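Local atomic coordinates of cytosol aminopeptidase (PDB entry 3IJ3), a protein that probably acts as a manganese-dependent metalloaminopeptidase of the M17 family, removing amino-terminal residues from peptides. Residues G136-N141 with L172-I177. Residues are numbered along the deposited sequence; the frame is centred on the assembly and turned at random.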
ATOM      1  N   GLY A 136      22.585  16.116  29.585  1.00 12.28           N
ATOM      2  CA  GLY A 136      21.377  15.547  30.131  1.00 13.47           C
ATOM      3  C   GLY A 136      20.480  16.540  30.835  1.00 12.75           C
ATOM      4  O   GLY A 136      19.372  16.178  31.227  1.00 15.86           O
ATOM      5  N   SER A 137      20.953  17.773  31.028  1.00 11.62           N
ATOM      6  CA  SER A 137      20.161  18.840  31.663  1.00 11.02           C
ATOM      7  C   SER A 137      19.357  19.675  30.638  1.00 11.53           C
ATOM      8  O   SER A 137      18.603  20.588  30.989  1.00 10.34           O
ATOM      9  CB  SER A 137      21.077  19.760  32.483  1.00 13.29           C
ATOM     10  OG  SER A 137      21.735  19.009  33.494  1.00 16.65           O
ATOM     11  N   TYR A 138      19.547  19.356  29.360  1.00 11.35           N
ATOM     12  CA  TYR A 138      18.890  20.062  28.277  1.00 11.60           C
ATOM     13  C   TYR A 138      17.368  19.891  28.228  1.00 12.43           C
ATOM     14  O   TYR A 138      16.846  18.766  28.310  1.00 11.95           O
ATOM     15  CB  TYR A 138      19.481  19.581  26.935  1.00 10.88           C
ATOM     16  CG  TYR A 138      18.877  20.240  25.712  1.00  9.63           C
ATOM     17  CD1 TYR A 138      19.379  21.434  25.213  1.00 10.73           C
ATOM     18  CD2 TYR A 138      17.812  19.650  25.039  1.00 10.22           C
ATOM     19  CE1 TYR A 138      18.815  22.048  24.101  1.00  9.66           C
ATOM     20  CE2 TYR A 138      17.249  20.233  23.924  1.00  8.95           C
ATOM     21  CZ  TYR A 138      17.744  21.441  23.445  1.00  9.55           C
ATOM     22  OH  TYR A 138      17.162  22.007  22.322  1.00  8.60           O
ATOM     23  N   GLN A 139      16.689  21.026  28.070  1.00 12.24           N
ATOM     24  CA  GLN A 139      15.248  21.083  27.911  1.00 13.36           C
ATOM     25  C   GLN A 139      14.919  22.128  26.841  1.00 14.93           C
ATOM     26  O   GLN A 139      15.351  23.283  26.939  1.00 19.30           O
ATOM     27  CB  GLN A 139      14.587  21.459  29.241  1.00 15.31           C
ATOM     28  CG  GLN A 139      14.731  20.389  30.294  1.00 16.63           C
ATOM     29  CD  GLN A 139      13.906  20.699  31.543  1.00 25.54           C
ATOM     30  OE1 GLN A 139      14.180  21.642  32.253  1.00 28.35           O
ATOM     31  NE2 GLN A 139      12.904  19.882  31.803  1.00 29.26           N
ATOM     32  N   PHE A 140      14.231  21.726  25.785  1.00 12.76           N
ATOM     33  CA  PHE A 140      13.828  22.681  24.735  1.00 11.79           C
ATOM     34  C   PHE A 140      12.519  23.320  25.248  1.00 12.85           C
ATOM     35  O   PHE A 140      11.486  22.658  25.274  1.00 11.66           O
ATOM     36  CB  PHE A 140      13.636  21.956  23.432  1.00 11.18           C
ATOM     37  CG  PHE A 140      13.339  22.862  22.284  1.00  9.07           C
ATOM     38  CD1 PHE A 140      14.284  23.794  21.860  1.00 10.11           C
ATOM     39  CD2 PHE A 140      12.139  22.759  21.596  1.00  9.75           C
ATOM     40  CE1 PHE A 140      14.033  24.638  20.796  1.00 11.73           C
ATOM     41  CE2 PHE A 140      11.873  23.587  20.511  1.00  9.23           C
ATOM     42  CZ  PHE A 140      12.815  24.539  20.114  1.00  8.86           C
ATOM     43  N   ASN A 141      12.569  24.597  25.620  0.50 13.14           N
ATOM     44  CA  ASN A 141      11.403  25.273  26.233  0.50 13.30           C
ATOM     45  C   ASN A 141      10.833  26.479  25.494  0.50 12.71           C
ATOM     46  O   ASN A 141      10.125  27.309  26.089  0.50 13.32           O
ATOM     47  CB  ASN A 141      11.766  25.686  27.657  0.50 14.46           C
ATOM     48  CG  ASN A 141      12.908  26.691  27.702  0.50 16.72           C
ATOM     49  OD1 ASN A 141      13.536  26.983  26.683  0.50 16.41           O
ATOM     50  ND2 ASN A 141      13.180  27.228  28.894  0.50 21.24           N
ATOM     51  N   LEU A 172      23.111  24.617  20.816  1.00  8.72           N
ATOM     52  CA  LEU A 172      22.743  25.363  19.619  1.00  9.03           C
ATOM     53  C   LEU A 172      22.226  24.399  18.540  1.00  9.21           C
ATOM     54  O   LEU A 172      21.191  24.643  17.918  1.00  9.11           O
ATOM     55  CB  LEU A 172      23.922  26.172  19.083  1.00  8.68           C
ATOM     56  CG  LEU A 172      23.723  26.877  17.751  1.00  9.97           C
ATOM     57  CD1 LEU A 172      22.586  27.916  17.866  1.00 11.02           C
ATOM     58  CD2 LEU A 172      25.059  27.565  17.337  1.00 13.53           C
ATOM     59  N   ILE A 173      22.976  23.318  18.295  1.00  7.36           N
ATOM     60  CA  ILE A 173      22.587  22.311  17.297  1.00  7.88           C
ATOM     61  C   ILE A 173      21.222  21.722  17.633  1.00  7.69           C
ATOM     62  O   ILE A 173      20.337  21.635  16.767  1.00  6.92           O
ATOM     63  CB  ILE A 173      23.663  21.204  17.183  1.00  7.11           C
ATOM     64  CG1 ILE A 173      24.933  21.788  16.572  1.00  7.62           C
ATOM     65  CG2 ILE A 173      23.183  20.024  16.319  1.00  7.66           C
ATOM     66  CD1 ILE A 173      26.143  20.872  16.618  1.00  7.88           C
ATOM     67  N   ARG A 174      21.052  21.325  18.895  1.00  7.55           N
ATOM     68  CA  ARG A 174      19.780  20.772  19.349  1.00  8.10           C
ATOM     69  C   ARG A 174      18.657  21.768  19.166  1.00  7.98           C
ATOM     70  O   ARG A 174      17.591  21.400  18.684  1.00  7.51           O
ATOM     71  CB  ARG A 174      19.870  20.322  20.804  1.00  8.54           C
ATOM     72  CG  ARG A 174      20.706  19.062  21.011  1.00  7.36           C
ATOM     73  CD  ARG A 174      20.857  18.787  22.491  1.00  9.91           C
ATOM     74  NE  ARG A 174      21.492  17.500  22.767  1.00  9.04           N
ATOM     75  CZ  ARG A 174      21.632  16.986  23.988  1.00  9.55           C
ATOM     76  NH1 ARG A 174      21.245  17.677  25.051  1.00 10.64           N
ATOM     77  NH2 ARG A 174      22.206  15.797  24.154  1.00 10.73           N
ATOM     78  N   ASP A 175      18.895  23.031  19.538  1.00  8.27           N
ATOM     79  CA  ASP A 175      17.877  24.086  19.420  1.00  8.19           C
ATOM     80  C   ASP A 175      17.455  24.320  17.966  1.00  7.52           C
ATOM     81  O   ASP A 175      16.254  24.399  17.673  1.00  7.53           O
ATOM     82  CB  ASP A 175      18.350  25.434  20.024  1.00  8.31           C
ATOM     83  CG  ASP A 175      18.362  25.460  21.563  1.00 11.42           C
ATOM     84  OD1 ASP A 175      17.782  24.578  22.225  1.00 11.02           O
ATOM     85  OD2 ASP A 175      18.942  26.433  22.116  1.00 12.00           O
ATOM     86  N   LEU A 176      18.428  24.421  17.053  1.00  6.79           N
ATOM     87  CA  LEU A 176      18.111  24.665  15.655  1.00  7.49           C
ATOM     88  C   LEU A 176      17.283  23.513  15.071  1.00  6.65           C
ATOM     89  O   LEU A 176      16.303  23.733  14.374  1.00  7.76           O
ATOM     90  CB  LEU A 176      19.391  24.883  14.840  1.00  7.23           C
ATOM     91  CG  LEU A 176      20.158  26.168  15.176  1.00  9.24           C
ATOM     92  CD1 LEU A 176      21.539  26.190  14.423  1.00  8.90           C
ATOM     93  CD2 LEU A 176      19.332  27.420  14.845  1.00 11.98           C
ATOM     94  N   ILE A 177      17.694  22.279  15.348  1.00  5.91           N
ATOM     95  CA  ILE A 177      16.964  21.102  14.848  1.00  6.37           C
ATOM     96  C   ILE A 177      15.562  21.025  15.460  1.00  7.28           C
ATOM     97  O   ILE A 177      14.578  20.797  14.749  1.00  7.46           O
ATOM     98  CB  ILE A 177      17.757  19.807  15.095  1.00  5.96           C
ATOM     99  CG1 ILE A 177      19.016  19.804  14.231  1.00  8.11           C
ATOM    100  CG2 ILE A 177      16.890  18.529  14.774  1.00  7.57           C
ATOM    101  CD1 ILE A 177      20.034  18.749  14.624  1.00  7.35           C
TER
HETATM  102  O   HOH W   1      16.701  25.103  24.649  1.00 18.61           O
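Y138 reaches from the loop that follows helix 123-135 to the side of helix 157-178, where its hydroxyl and its ring are served by two successive helix residues, D175 and R174. Its CG stands anti to the backbone N, which sends the ring across to the helix. The hydrogen bonding comes first. Y138 OH donates to D175 OD1 over 2.6 Å, meeting the oxygen on its anti side and 18° out of the carboxylate plane. N178, a turn further along the helix, supplies ND2 as a second partner to the same hydroxyl. D175 OD1 also accepts from a water at 2.7 Å, and this water gives a longer bond of 3.2 Å to the backbone O of Q139, so one carboxylate oxygen holds the loop both directly and through solvent.

Packing over the ring is the second component. R174 runs extended past Y138 in the opposite direction and sets its CD almost exactly above the ring centre, 3.9 Å from the centroid and 3° off the normal, a CH-pi contact made by the aliphatic stem. The guanidinium lies beyond the ring, on the CB side, its plane turned 71° from it, and its NH1 lies 3.2 Å from Y138 CB. That nitrogen donates to the backbone O of L135, while NH2 forms a salt bridge with E466. The ring of Y171 adds an edge-to-face contact to Y138.

F140 plays a smaller part: its ring presents an edge to the carboxylate, CD1 being 3.6 Å from D175 OD1. V414 of a second subunit packs against F140 as well.

The contact thus joins the loop leading to strand 151-154 to helix 157-178, which, as in other M17 aminopeptidases, probably links the N-terminal and catalytic domains. With a phenol and a water both donating to OD1, the negative charge of D175 is probably stabilised.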